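Local coordinates for protein vibralactone Cyclase (Boreostereum vibrans, PDB 6KD0) that probably catalyses, as an alpha/beta hydrolase-fold cyclase, the ring closure that forms the fused bicyclic beta-lactone of vibralactone, at residues S12-E17 and C278-L283; P16-V21 and G308-F313; S227-R232 and L237-V242. All blocks are in the same frame, centred on the assembly; numbering follows the deposited sequence.

Contact 1: residues S12-E17 and C278-L283; sequences STAHPE and CGWDPL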
ATOM      1  N   SER A  12       0.951   0.742  21.546  1.00 23.78           N
ATOM      2  CA  SER A  12       1.976   1.764  21.372  1.00 26.52           C
ATOM      3  C   SER A  12       3.087   1.706  22.420  1.00 31.55           C
ATOM      4  O   SER A  12       3.848   2.671  22.568  1.00 27.42           O
ATOM      5  CB  SER A  12       1.340   3.151  21.354  1.00 29.76           C
ATOM      6  OG  SER A  12       0.444   3.309  22.425  1.00 38.80           O
ATOM      7  N   THR A  13       3.226   0.593  23.131  1.00 28.15           N
ATOM      8  CA  THR A  13       4.403   0.377  23.963  1.00 29.36           C
ATOM      9  C   THR A  13       5.441  -0.371  23.132  1.00 30.89           C
ATOM     10  O   THR A  13       5.121  -1.382  22.497  1.00 28.87           O
ATOM     11  CB  THR A  13       4.034  -0.412  25.219  1.00 34.42           C
ATOM     12  OG1 THR A  13       3.451  -1.652  24.821  1.00 37.89           O
ATOM     13  CG2 THR A  13       3.000   0.337  26.047  1.00 28.30           C
ATOM     14  N   ALA A  14       6.682   0.118  23.146  1.00 28.50           N
ATOM     15  CA  ALA A  14       7.694  -0.391  22.227  1.00 29.19           C
ATOM     16  C   ALA A  14       7.846  -1.906  22.340  1.00 30.26           C
ATOM     17  O   ALA A  14       8.015  -2.450  23.435  1.00 28.61           O
ATOM     18  CB  ALA A  14       9.028   0.302  22.487  1.00 29.77           C
ATOM     19  N   HIS A  15       7.740  -2.584  21.202  1.00 24.81           N
ATOM     20  CA  HIS A  15       8.047  -4.006  21.125  1.00 28.48           C
ATOM     21  C   HIS A  15       9.473  -4.237  21.621  1.00 29.45           C
ATOM     22  O   HIS A  15      10.383  -3.488  21.233  1.00 25.44           O
ATOM     23  CB  HIS A  15       7.907  -4.497  19.678  1.00 28.24           C
ATOM     24  CG  HIS A  15       7.908  -5.989  19.529  1.00 29.14           C
ATOM     25  ND1 HIS A  15       9.042  -6.761  19.698  1.00 29.73           N
ATOM     26  CD2 HIS A  15       6.912  -6.849  19.206  1.00 29.06           C
ATOM     27  CE1 HIS A  15       8.739  -8.032  19.504  1.00 28.85           C
ATOM     28  NE2 HIS A  15       7.455  -8.113  19.197  1.00 33.08           N
ATOM     29  N   PRO A  16       9.711  -5.256  22.462  1.00 29.15           N
ATOM     30  CA  PRO A  16      11.068  -5.478  22.994  1.00 28.24           C
ATOM     31  C   PRO A  16      12.127  -5.629  21.928  1.00 29.16           C
ATOM     32  O   PRO A  16      13.286  -5.282  22.177  1.00 30.34           O
ATOM     33  CB  PRO A  16      10.916  -6.779  23.798  1.00 32.22           C
ATOM     34  CG  PRO A  16       9.490  -6.840  24.150  1.00 32.81           C
ATOM     35  CD  PRO A  16       8.757  -6.257  22.979  1.00 31.73           C
ATOM     36  N   GLU A  17      11.780  -6.162  20.752  1.00 29.33           N
ATOM     37  CA  GLU A  17      12.765  -6.291  19.690  1.00 30.22           C
ATOM     38  C   GLU A  17      12.989  -4.970  18.974  1.00 28.89           C
ATOM     39  O   GLU A  17      14.042  -4.784  18.350  1.00 29.34           O
ATOM     40  CB  GLU A  17      12.348  -7.374  18.693  1.00 32.06           C
ATOM     41  CG  GLU A  17      12.473  -8.783  19.256  1.00 37.81           C
ATOM     42  CD  GLU A  17      11.753  -9.838  18.431  1.00 45.66           C
ATOM     43  OE1 GLU A  17      11.719  -9.719  17.182  1.00 34.59           O
ATOM     44  OE2 GLU A  17      11.221 -10.790  19.045  1.00 54.05           O
ATOM     45  N   CYS A 278       0.050  -1.380  11.917  1.00 23.85           N
ATOM     46  CA  CYS A 278       1.116  -1.213  12.896  1.00 22.84           C
ATOM     47  C   CYS A 278       0.535  -0.533  14.128  1.00 24.54           C
ATOM     48  O   CYS A 278      -0.233   0.432  14.011  1.00 25.23           O
ATOM     49  CB  CYS A 278       2.276  -0.394  12.326  1.00 23.93           C
ATOM     50  SG  CYS A 278       3.161  -1.266  11.021  1.00 28.89           S
ATOM     51  N   GLY A 279       0.923  -1.016  15.309  1.00 23.45           N
ATOM     52  CA  GLY A 279       0.277  -0.552  16.527  1.00 25.06           C
ATOM     53  C   GLY A 279       0.681   0.850  16.937  1.00 22.02           C
ATOM     54  O   GLY A 279      -0.129   1.598  17.484  1.00 24.80           O
ATOM     55  N   TRP A 280       1.936   1.223  16.708  1.00 21.12           N
ATOM     56  CA  TRP A 280       2.480   2.473  17.235  1.00 18.95           C
ATOM     57  C   TRP A 280       2.507   3.525  16.131  1.00 21.92           C
ATOM     58  O   TRP A 280       3.558   3.888  15.612  1.00 21.05           O
ATOM     59  CB  TRP A 280       3.876   2.226  17.798  1.00 23.40           C
ATOM     60  CG  TRP A 280       4.436   3.318  18.665  1.00 23.93           C
ATOM     61  CD1 TRP A 280       3.853   4.515  18.994  1.00 24.62           C
ATOM     62  CD2 TRP A 280       5.718   3.309  19.308  1.00 24.23           C
ATOM     63  NE1 TRP A 280       4.694   5.242  19.812  1.00 27.29           N
ATOM     64  CE2 TRP A 280       5.845   4.522  20.015  1.00 26.95           C
ATOM     65  CE3 TRP A 280       6.776   2.393  19.345  1.00 26.44           C
ATOM     66  CZ2 TRP A 280       6.986   4.836  20.762  1.00 24.05           C
ATOM     67  CZ3 TRP A 280       7.909   2.711  20.089  1.00 28.51           C
ATOM     68  CH2 TRP A 280       7.999   3.917  20.784  1.00 27.78           C
ATOM     69  N   ASP A 281       1.319   4.033  15.792  1.00 22.74           N
ATOM     70  CA  ASP A 281       1.117   4.712  14.517  1.00 21.12           C
ATOM     71  C   ASP A 281      -0.090   5.631  14.659  1.00 21.73           C
ATOM     72  O   ASP A 281      -1.176   5.158  15.022  1.00 22.02           O
ATOM     73  CB  ASP A 281       0.921   3.655  13.415  1.00 19.39           C
ATOM     74  CG  ASP A 281       0.779   4.234  12.010  1.00 19.67           C
ATOM     75  OD1 ASP A 281       0.669   5.472  11.830  1.00 21.90           O
ATOM     76  OD2 ASP A 281       0.777   3.416  11.068  1.00 23.34           O
ATOM     77  N   PRO A 282       0.063   6.941  14.427  1.00 19.55           N
ATOM     78  CA  PRO A 282      -1.104   7.844  14.509  1.00 22.35           C
ATOM     79  C   PRO A 282      -2.211   7.495  13.528  1.00 22.47           C
ATOM     80  O   PRO A 282      -3.386   7.774  13.808  1.00 23.77           O
ATOM     81  CB  PRO A 282      -0.502   9.226  14.204  1.00 22.32           C
ATOM     82  CG  PRO A 282       0.742   8.924  13.410  1.00 20.36           C
ATOM     83  CD  PRO A 282       1.288   7.664  14.033  1.00 19.40           C
ATOM     84  N   LEU A 283      -1.878   6.887  12.390  1.00 21.31           N
ATOM     85  CA  LEU A 283      -2.872   6.474  11.396  1.00 23.33           C
ATOM     86  C   LEU A 283      -3.545   5.147  11.731  1.00 22.49           C
ATOM     87  O   LEU A 283      -4.340   4.651  10.923  1.00 20.46           O
ATOM     88  CB  LEU A 283      -2.207   6.349  10.015  1.00 19.51           C
ATOM     89  CG  LEU A 283      -1.665   7.609   9.358  1.00 23.83           C
ATOM     90  CD1 LEU A 283      -1.147   7.307   7.928  1.00 24.69           C
ATOM     91  CD2 LEU A 283      -2.707   8.712   9.330  1.00 20.89           C
TER
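Ser12 and Trp280 bring the two backbones together, their CA atoms 4.2 Å apart, where the irregular chain 12-17 passes the corner that 278-283 turns at Gly279. The Trp280 indole carries the contact. Its CG stands anti to the backbone N (chi1 -166°), which sends the ring out toward 12-17. The carbonyl oxygen of Ser12 lies over the centre of one indole face, with Trp280 CE2 3.7 Å from Ser12 O, so a backbone C=O rather than a side chain covers the rings here. At the pyrrole end Ser12 CB touches Trp280 CD1 at 3.7 Å. At the benzene end Ala14 CB meets Trp280 CZ3 at 3.6 Å in an oblique approach. The hydroxyl of Ser12 takes no part in this packing and hydrogen-bonds to Glu230. Each segment also prepares its own turn into a helix: Glu17 N donates to His15 ND1 over 3.0 Å in the plane of the imidazole, and Leu283 N reaches Asp281 OD1 from above the carboxylate plane. Asp281 OD2 hydrogen-bonds to His311 ND1, consistent with a Ser-His-Asp triad. The contact thus lays the N-terminal loop, just before helix 18-24, against the loop that leaves strand 273-278 for helix 284-296; Ala234 and Pro235 also touch the indole, and helix 321-338 receives His15 through Leu322.

Contact 2: residues P16-V21 and G308-F313; sequences PEFAPV and GVPHAF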
ATOM      1  N   PRO A  16       9.711  -5.256  22.462  1.00 29.15           N
ATOM      2  CA  PRO A  16      11.068  -5.478  22.994  1.00 28.24           C
ATOM      3  C   PRO A  16      12.127  -5.629  21.928  1.00 29.16           C
ATOM      4  O   PRO A  16      13.286  -5.282  22.177  1.00 30.34           O
ATOM      5  CB  PRO A  16      10.916  -6.779  23.798  1.00 32.22           C
ATOM      6  CG  PRO A  16       9.490  -6.840  24.150  1.00 32.81           C
ATOM      7  CD  PRO A  16       8.757  -6.257  22.979  1.00 31.73           C
ATOM      8  N   GLU A  17      11.780  -6.162  20.752  1.00 29.33           N
ATOM      9  CA  GLU A  17      12.765  -6.291  19.690  1.00 30.22           C
ATOM     10  C   GLU A  17      12.989  -4.970  18.974  1.00 28.89           C
ATOM     11  O   GLU A  17      14.042  -4.784  18.350  1.00 29.34           O
ATOM     12  CB  GLU A  17      12.348  -7.374  18.693  1.00 32.06           C
ATOM     13  CG  GLU A  17      12.473  -8.783  19.256  1.00 37.81           C
ATOM     14  CD  GLU A  17      11.753  -9.838  18.431  1.00 45.66           C
ATOM     15  OE1 GLU A  17      11.719  -9.719  17.182  1.00 34.59           O
ATOM     16  OE2 GLU A  17      11.221 -10.790  19.045  1.00 54.05           O
ATOM     17  N   PHE A  18      12.037  -4.039  19.067  1.00 28.12           N
ATOM     18  CA  PHE A  18      12.177  -2.780  18.351  1.00 25.81           C
ATOM     19  C   PHE A  18      12.926  -1.704  19.130  1.00 26.61           C
ATOM     20  O   PHE A  18      13.656  -0.912  18.526  1.00 27.00           O
ATOM     21  CB  PHE A  18      10.806  -2.223  17.958  1.00 25.27           C
ATOM     22  CG  PHE A  18      10.900  -0.945  17.182  1.00 24.52           C
ATOM     23  CD1 PHE A  18      11.439  -0.939  15.904  1.00 27.27           C
ATOM     24  CD2 PHE A  18      10.478   0.248  17.733  1.00 26.31           C
ATOM     25  CE1 PHE A  18      11.541   0.235  15.186  1.00 24.26           C
ATOM     26  CE2 PHE A  18      10.581   1.421  17.020  1.00 26.94           C
ATOM     27  CZ  PHE A  18      11.115   1.409  15.740  1.00 23.76           C
ATOM     28  N   ALA A  19      12.740  -1.627  20.449  1.00 27.11           N
ATOM     29  CA  ALA A  19      13.380  -0.571  21.238  1.00 29.35           C
ATOM     30  C   ALA A  19      14.890  -0.478  21.016  1.00 27.11           C
ATOM     31  O   ALA A  19      15.385   0.636  20.771  1.00 24.88           O
ATOM     32  CB  ALA A  19      13.049  -0.769  22.727  1.00 24.55           C
ATOM     33  N   PRO A  20      15.673  -1.569  21.061  1.00 25.16           N
ATOM     34  CA  PRO A  20      17.123  -1.401  20.835  1.00 26.02           C
ATOM     35  C   PRO A  20      17.461  -0.968  19.418  1.00 25.25           C
ATOM     36  O   PRO A  20      18.350  -0.118  19.214  1.00 26.90           O
ATOM     37  CB  PRO A  20      17.715  -2.782  21.166  1.00 30.66           C
ATOM     38  CG  PRO A  20      16.590  -3.726  21.286  1.00 30.89           C
ATOM     39  CD  PRO A  20      15.305  -2.963  21.371  1.00 28.64           C
ATOM     40  N   VAL A  21      16.750  -1.519  18.430  1.00 24.40           N
ATOM     41  CA  VAL A  21      16.967  -1.128  17.038  1.00 21.74           C
ATOM     42  C   VAL A  21      16.678   0.351  16.855  1.00 24.02           C
ATOM     43  O   VAL A  21      17.415   1.069  16.167  1.00 24.00           O
ATOM     44  CB  VAL A  21      16.097  -1.978  16.095  1.00 24.34           C
ATOM     45  CG1 VAL A  21      16.168  -1.434  14.682  1.00 28.83           C
ATOM     46  CG2 VAL A  21      16.545  -3.428  16.139  1.00 28.52           C
ATOM     47  N   GLY A 308       3.284  -2.456  19.023  1.00 24.15           N
ATOM     48  CA  GLY A 308       4.563  -1.934  19.473  1.00 25.13           C
ATOM     49  C   GLY A 308       5.568  -1.598  18.392  1.00 24.01           C
ATOM     50  O   GLY A 308       6.747  -1.384  18.711  1.00 22.14           O
ATOM     51  N   VAL A 309       5.159  -1.552  17.128  1.00 21.81           N
ATOM     52  CA  VAL A 309       6.084  -1.121  16.078  1.00 21.67           C
ATOM     53  C   VAL A 309       5.466   0.005  15.258  1.00 24.47           C
ATOM     54  O   VAL A 309       4.232   0.084  15.122  1.00 21.43           O
ATOM     55  CB  VAL A 309       6.510  -2.294  15.182  1.00 20.37           C
ATOM     56  CG1 VAL A 309       7.523  -3.147  15.930  1.00 23.67           C
ATOM     57  CG2 VAL A 309       5.318  -3.118  14.778  1.00 23.48           C
ATOM     58  N   PRO A 310       6.287   0.889  14.705  1.00 20.46           N
ATOM     59  CA  PRO A 310       5.770   2.075  14.021  1.00 19.22           C
ATOM     60  C   PRO A 310       5.422   1.828  12.553  1.00 22.25           C
ATOM     61  O   PRO A 310       5.712   0.790  11.953  1.00 19.53           O
ATOM     62  CB  PRO A 310       6.935   3.054  14.145  1.00 21.46           C
ATOM     63  CG  PRO A 310       8.129   2.174  14.057  1.00 21.37           C
ATOM     64  CD  PRO A 310       7.754   0.947  14.852  1.00 19.45           C
ATOM     65  N   HIS A 311       4.790   2.846  11.985  1.00 21.50           N
ATOM     66  CA  HIS A 311       4.457   2.935  10.566  1.00 22.10           C
ATOM     67  C   HIS A 311       5.662   2.640   9.682  1.00 24.22           C
ATOM     68  O   HIS A 311       6.692   3.319   9.765  1.00 21.10           O
ATOM     69  CB  HIS A 311       3.935   4.346  10.303  1.00 19.78           C
ATOM     70  CG  HIS A 311       3.236   4.524   8.991  1.00 19.60           C
ATOM     71  ND1 HIS A 311       1.877   4.349   8.847  1.00 20.92           N
ATOM     72  CD2 HIS A 311       3.695   4.938   7.789  1.00 21.19           C
ATOM     73  CE1 HIS A 311       1.528   4.635   7.605  1.00 19.07           C
ATOM     74  NE2 HIS A 311       2.614   4.992   6.942  1.00 18.07           N
ATOM     75  N   ALA A 312       5.535   1.614   8.843  1.00 20.52           N
ATOM     76  CA  ALA A 312       6.544   1.263   7.845  1.00 24.70           C
ATOM     77  C   ALA A 312       7.857   0.805   8.456  1.00 24.04           C
ATOM     78  O   ALA A 312       8.912   0.961   7.822  1.00 22.62           O
ATOM     79  CB  ALA A 312       6.833   2.428   6.895  1.00 24.79           C
ATOM     80  N   PHE A 313       7.822   0.265   9.682  1.00 20.42           N
ATOM     81  CA  PHE A 313       9.051  -0.212  10.310  1.00 20.43           C
ATOM     82  C   PHE A 313       9.705  -1.317   9.495  1.00 21.19           C
ATOM     83  O   PHE A 313      10.925  -1.489   9.564  1.00 20.94           O
ATOM     84  CB  PHE A 313       8.773  -0.715  11.722  1.00 20.49           C
ATOM     85  CG  PHE A 313       8.318  -2.146  11.757  1.00 21.41           C
ATOM     86  CD1 PHE A 313       6.997  -2.471  11.484  1.00 22.82           C
ATOM     87  CD2 PHE A 313       9.218  -3.165  12.031  1.00 23.09           C
ATOM     88  CE1 PHE A 313       6.579  -3.799  11.501  1.00 22.98           C
ATOM     89  CE2 PHE A 313       8.806  -4.485  12.040  1.00 24.33           C
ATOM     90  CZ  PHE A 313       7.488  -4.800  11.775  1.00 23.09           C
TER
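Phe18, on the helix that runs on to residue 24, points its side chain at the short strand 309-310. Its CB lies 4.0 Å from Val309 CG1, an apolar touch at the root of the side chain. From there CG stands anti to the backbone N (chi1 -178°), which carries the ring toward Pro310. Along one side of the ring, Phe18 CD2 comes 4.2 Å from Gly308 O, an oblique approach. Farther out, Phe18 CE2 is 3.6 Å from Pro310 CD. At the far end Phe18 CZ closes to 3.5 Å on Pro310 CD, with Pro310 CG equally near. Pro310 CD therefore sits over one face of the phenyl, 3.7 Å from the centroid of the Phe18 ring and 20° off the ring normal: a CH-pi contact displaced toward the rim. The two side chains come from opposite directions, and both are buried. Trp22, one turn on in the helix, meets the phenyl with the two ring planes inclined by about 20°. Beyond Pro310 the chain makes a type II beta turn, closed by a hydrogen bond from Phe313 N to Pro310 O at 3.1 Å, with His311 inside it. Through NE2, His311 hydrogen-bonds to Ser177 OG. Such a histidine loop after 301-307, the last strand of the main sheet, is typical of the alpha/beta hydrolase fold, and His311 here is probably the base of a Ser-His-Asp triad.

Contact 3: residues S227-R232 and L237-V242; sequences SMEECR and LSKKEV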
ATOM      1  N   SER A 227      -5.559   6.977  18.198  1.00 27.16           N
ATOM      2  CA  SER A 227      -4.144   6.869  17.849  1.00 26.59           C
ATOM      3  C   SER A 227      -3.538   8.206  17.439  1.00 27.53           C
ATOM      4  O   SER A 227      -2.342   8.416  17.639  1.00 26.15           O
ATOM      5  CB  SER A 227      -3.955   5.847  16.731  1.00 24.30           C
ATOM      6  OG  SER A 227      -4.698   6.231  15.582  1.00 22.11           O
ATOM      7  N   MET A 228      -4.327   9.121  16.868  1.00 22.66           N
ATOM      8  CA  MET A 228      -3.733  10.357  16.356  1.00 24.50           C
ATOM      9  C   MET A 228      -3.119  11.204  17.466  1.00 29.29           C
ATOM     10  O   MET A 228      -2.094  11.868  17.243  1.00 27.21           O
ATOM     11  CB  MET A 228      -4.765  11.171  15.571  1.00 25.38           C
ATOM     12  CG  MET A 228      -4.152  12.272  14.695  1.00 35.21           C
ATOM     13  SD  MET A 228      -3.329  11.644  13.206  1.00 30.30           S
ATOM     14  CE  MET A 228      -4.728  10.961  12.340  1.00 32.05           C
ATOM     15  N   GLU A 229      -3.715  11.196  18.660  1.00 27.68           N
ATOM     16  CA  GLU A 229      -3.151  11.888  19.816  1.00 29.46           C
ATOM     17  C   GLU A 229      -2.240  10.979  20.639  1.00 31.28           C
ATOM     18  O   GLU A 229      -1.145  11.391  21.046  1.00 27.03           O
ATOM     19  CB  GLU A 229      -4.277  12.425  20.705  1.00 35.02           C
ATOM     20  CG  GLU A 229      -5.107  13.514  20.070  1.00 34.75           C
ATOM     21  CD  GLU A 229      -4.280  14.710  19.658  1.00 41.51           C
ATOM     22  OE1 GLU A 229      -3.358  15.092  20.416  1.00 40.81           O
ATOM     23  OE2 GLU A 229      -4.559  15.272  18.580  1.00 43.33           O
ATOM     24  N   GLU A 230      -2.686   9.743  20.884  1.00 26.10           N
ATOM     25  CA  GLU A 230      -1.907   8.807  21.693  1.00 30.96           C
ATOM     26  C   GLU A 230      -0.558   8.510  21.046  1.00 29.94           C
ATOM     27  O   GLU A 230       0.458   8.391  21.741  1.00 32.05           O
ATOM     28  CB  GLU A 230      -2.707   7.519  21.927  1.00 28.65           C
ATOM     29  CG  GLU A 230      -1.865   6.238  22.148  1.00 36.17           C
ATOM     30  CD  GLU A 230      -2.597   4.946  21.739  1.00 45.24           C
ATOM     31  OE1 GLU A 230      -1.948   3.866  21.680  1.00 39.25           O
ATOM     32  OE2 GLU A 230      -3.823   5.013  21.475  1.00 46.82           O
ATOM     33  N   CYS A 231      -0.516   8.417  19.713  1.00 27.64           N
ATOM     34  CA  CYS A 231       0.718   8.168  18.981  1.00 23.58           C
ATOM     35  C   CYS A 231       1.215   9.408  18.243  1.00 28.07           C
ATOM     36  O   CYS A 231       1.896   9.291  17.222  1.00 26.82           O
ATOM     37  CB  CYS A 231       0.513   7.014  17.999  1.00 23.02           C
ATOM     38  SG  CYS A 231      -0.004   5.481  18.795  1.00 28.77           S
ATOM     39  N   ARG A 232       0.887  10.607  18.740  1.00 22.45           N
ATOM     40  CA  ARG A 232       1.233  11.809  17.997  1.00 23.68           C
ATOM     41  C   ARG A 232       2.735  11.989  17.835  1.00 24.99           C
ATOM     42  O   ARG A 232       3.157  12.711  16.929  1.00 26.98           O
ATOM     43  CB  ARG A 232       0.636  13.039  18.675  1.00 24.80           C
ATOM     44  CG  ARG A 232       1.208  13.323  20.049  1.00 31.20           C
ATOM     45  CD  ARG A 232       0.374  14.389  20.740  1.00 37.78           C
ATOM     46  NE  ARG A 232       0.895  14.698  22.067  1.00 46.07           N
ATOM     47  CZ  ARG A 232       0.633  13.988  23.160  1.00 46.63           C
ATOM     48  NH1 ARG A 232      -0.147  12.918  23.092  1.00 43.75           N
ATOM     49  NH2 ARG A 232       1.157  14.349  24.324  1.00 51.55           N
ATOM     50  N   LEU A 237       6.539   8.363  12.094  1.00 22.84           N
ATOM     51  CA  LEU A 237       5.389   9.129  11.619  1.00 24.34           C
ATOM     52  C   LEU A 237       4.690   9.816  12.784  1.00 24.89           C
ATOM     53  O   LEU A 237       4.074   9.153  13.623  1.00 25.18           O
ATOM     54  CB  LEU A 237       4.392   8.239  10.867  1.00 22.20           C
ATOM     55  CG  LEU A 237       3.174   9.000  10.323  1.00 25.02           C
ATOM     56  CD1 LEU A 237       3.596  10.031   9.259  1.00 17.87           C
ATOM     57  CD2 LEU A 237       2.123   8.024   9.750  1.00 24.49           C
ATOM     58  N   SER A 238       4.779  11.137  12.837  1.00 23.31           N
ATOM     59  CA  SER A 238       4.124  11.930  13.861  1.00 24.91           C
ATOM     60  C   SER A 238       2.805  12.467  13.316  1.00 22.67           C
ATOM     61  O   SER A 238       2.576  12.474  12.104  1.00 19.02           O
ATOM     62  CB  SER A 238       5.040  13.070  14.303  1.00 22.11           C
ATOM     63  OG  SER A 238       5.254  13.980  13.234  1.00 22.45           O
ATOM     64  N   LYS A 239       1.917  12.862  14.235  1.00 22.22           N
ATOM     65  CA  LYS A 239       0.706  13.594  13.865  1.00 21.88           C
ATOM     66  C   LYS A 239       1.031  14.828  13.033  1.00 21.23           C
ATOM     67  O   LYS A 239       0.365  15.127  12.032  1.00 20.22           O
ATOM     68  CB  LYS A 239      -0.056  13.993  15.134  1.00 26.89           C
ATOM     69  CG  LYS A 239      -1.178  14.994  14.900  1.00 30.37           C
ATOM     70  CD  LYS A 239      -1.974  15.215  16.188  1.00 29.06           C
ATOM     71  CE  LYS A 239      -3.280  15.939  15.914  1.00 38.01           C
ATOM     72  NZ  LYS A 239      -3.137  17.415  16.000  1.00 44.84           N
ATOM     73  N   LYS A 240       2.041  15.580  13.457  1.00 23.55           N
ATOM     74  CA  LYS A 240       2.466  16.740  12.689  1.00 22.32           C
ATOM     75  C   LYS A 240       2.764  16.369  11.237  1.00 22.62           C
ATOM     76  O   LYS A 240       2.383  17.100  10.314  1.00 20.48           O
ATOM     77  CB  LYS A 240       3.695  17.359  13.361  1.00 22.27           C
ATOM     78  CG  LYS A 240       4.245  18.594  12.675  1.00 26.21           C
ATOM     79  CD  LYS A 240       5.431  19.149  13.455  1.00 26.85           C
ATOM     80  CE  LYS A 240       5.971  20.409  12.792  1.00 19.85           C
ATOM     81  NZ  LYS A 240       7.096  21.023  13.554  1.00 24.49           N
ATOM     82  N   GLU A 241       3.442  15.236  11.022  1.00 20.25           N
ATOM     83  CA  GLU A 241       3.798  14.798   9.673  1.00 21.56           C
ATOM     84  C   GLU A 241       2.560  14.378   8.890  1.00 18.70           C
ATOM     85  O   GLU A 241       2.449  14.647   7.685  1.00 16.96           O
ATOM     86  CB  GLU A 241       4.808  13.648   9.751  1.00 20.09           C
ATOM     87  CG  GLU A 241       6.225  14.082  10.120  1.00 23.64           C
ATOM     88  CD  GLU A 241       7.177  12.906  10.303  1.00 29.13           C
ATOM     89  OE1 GLU A 241       8.298  12.942   9.752  1.00 33.83           O
ATOM     90  OE2 GLU A 241       6.804  11.944  10.997  1.00 25.88           O
ATOM     91  N   VAL A 242       1.620  13.703   9.563  1.00 20.16           N
ATOM     92  CA  VAL A 242       0.363  13.324   8.921  1.00 19.07           C
ATOM     93  C   VAL A 242      -0.344  14.567   8.381  1.00 19.88           C
ATOM     94  O   VAL A 242      -0.753  14.626   7.205  1.00 18.46           O
ATOM     95  CB  VAL A 242      -0.515  12.539   9.912  1.00 17.90           C
ATOM     96  CG1 VAL A 242      -1.948  12.417   9.388  1.00 20.04           C
ATOM     97  CG2 VAL A 242       0.095  11.147  10.150  1.00 19.41           C
TER
HETATM   98  O   HOH W   1       3.323  15.436  16.134  1.00 26.22           O
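At the capped N-terminus of helix 239-249, Lys239 N meets Arg232 O, in the turn that ends helix 227-230, and donates to it over 3.0 Å. A water that donates to the same oxygen accepts from Lys240 N. One carbonyl thus serves the first turn of the second helix, partly through solvent. Beside it, Glu241 N hydrogen-bonds to Ser238 OG at 3.1 Å, and Ser238 N returns to the anti lone pair of Glu241 OE2, whose partner OE1 makes a salt bridge to Arg38. The Lys239 side chain leans back over the first helix. Its CB lies 3.7 Å from Arg232 CB, and its CD passes 3.5 Å from Met228 O. Met228 crosses this chain at about a right angle and, bent at chi2 and chi3, meets Val242 tip to tip, Met228 SD to Val242 CG1 at 4.1 Å. Glu229 OE2 and Lys239 NZ form a long salt bridge of 3.6 Å, and Tyr243 adds a cation-pi contact to the ammonium. An alanine in place of Lys239 would probably leave Glu229 without this charged mate and uncover the aliphatic flank of Met228. Arg232 NH1 and Arg232 N clasp Glu229 O from opposite faces of its plane, the NH1 bond measuring 2.7 Å. The end of helix 227-230 thus packs, across a short loop, on the N-terminus of helix 239-249, where Ser238 and Glu241 form a capping box and Arg232 O holds Lys239 N beside it.

Contact 2 is the buried one; contacts 1 and 3 are only partly buried. Contacts 1 and 2 begin from one N-terminal piece, sharing Pro16 and Glu17, and lie against the ends of neighbouring strands 273-278 and 301-307. They are also joined by His15 N to Gly308 O and by Asp281 to His311, in what is probably the catalytic triad. Both rest on an aromatic ring. Contact 3, nested within the chain loops that both close, is local and more polar, relying on a backbone hydrogen bond, a bridging water and a long salt bridge. It meets contact 1 through Glu230 and Ser227, and contact 2 where Leu237 packs on His311.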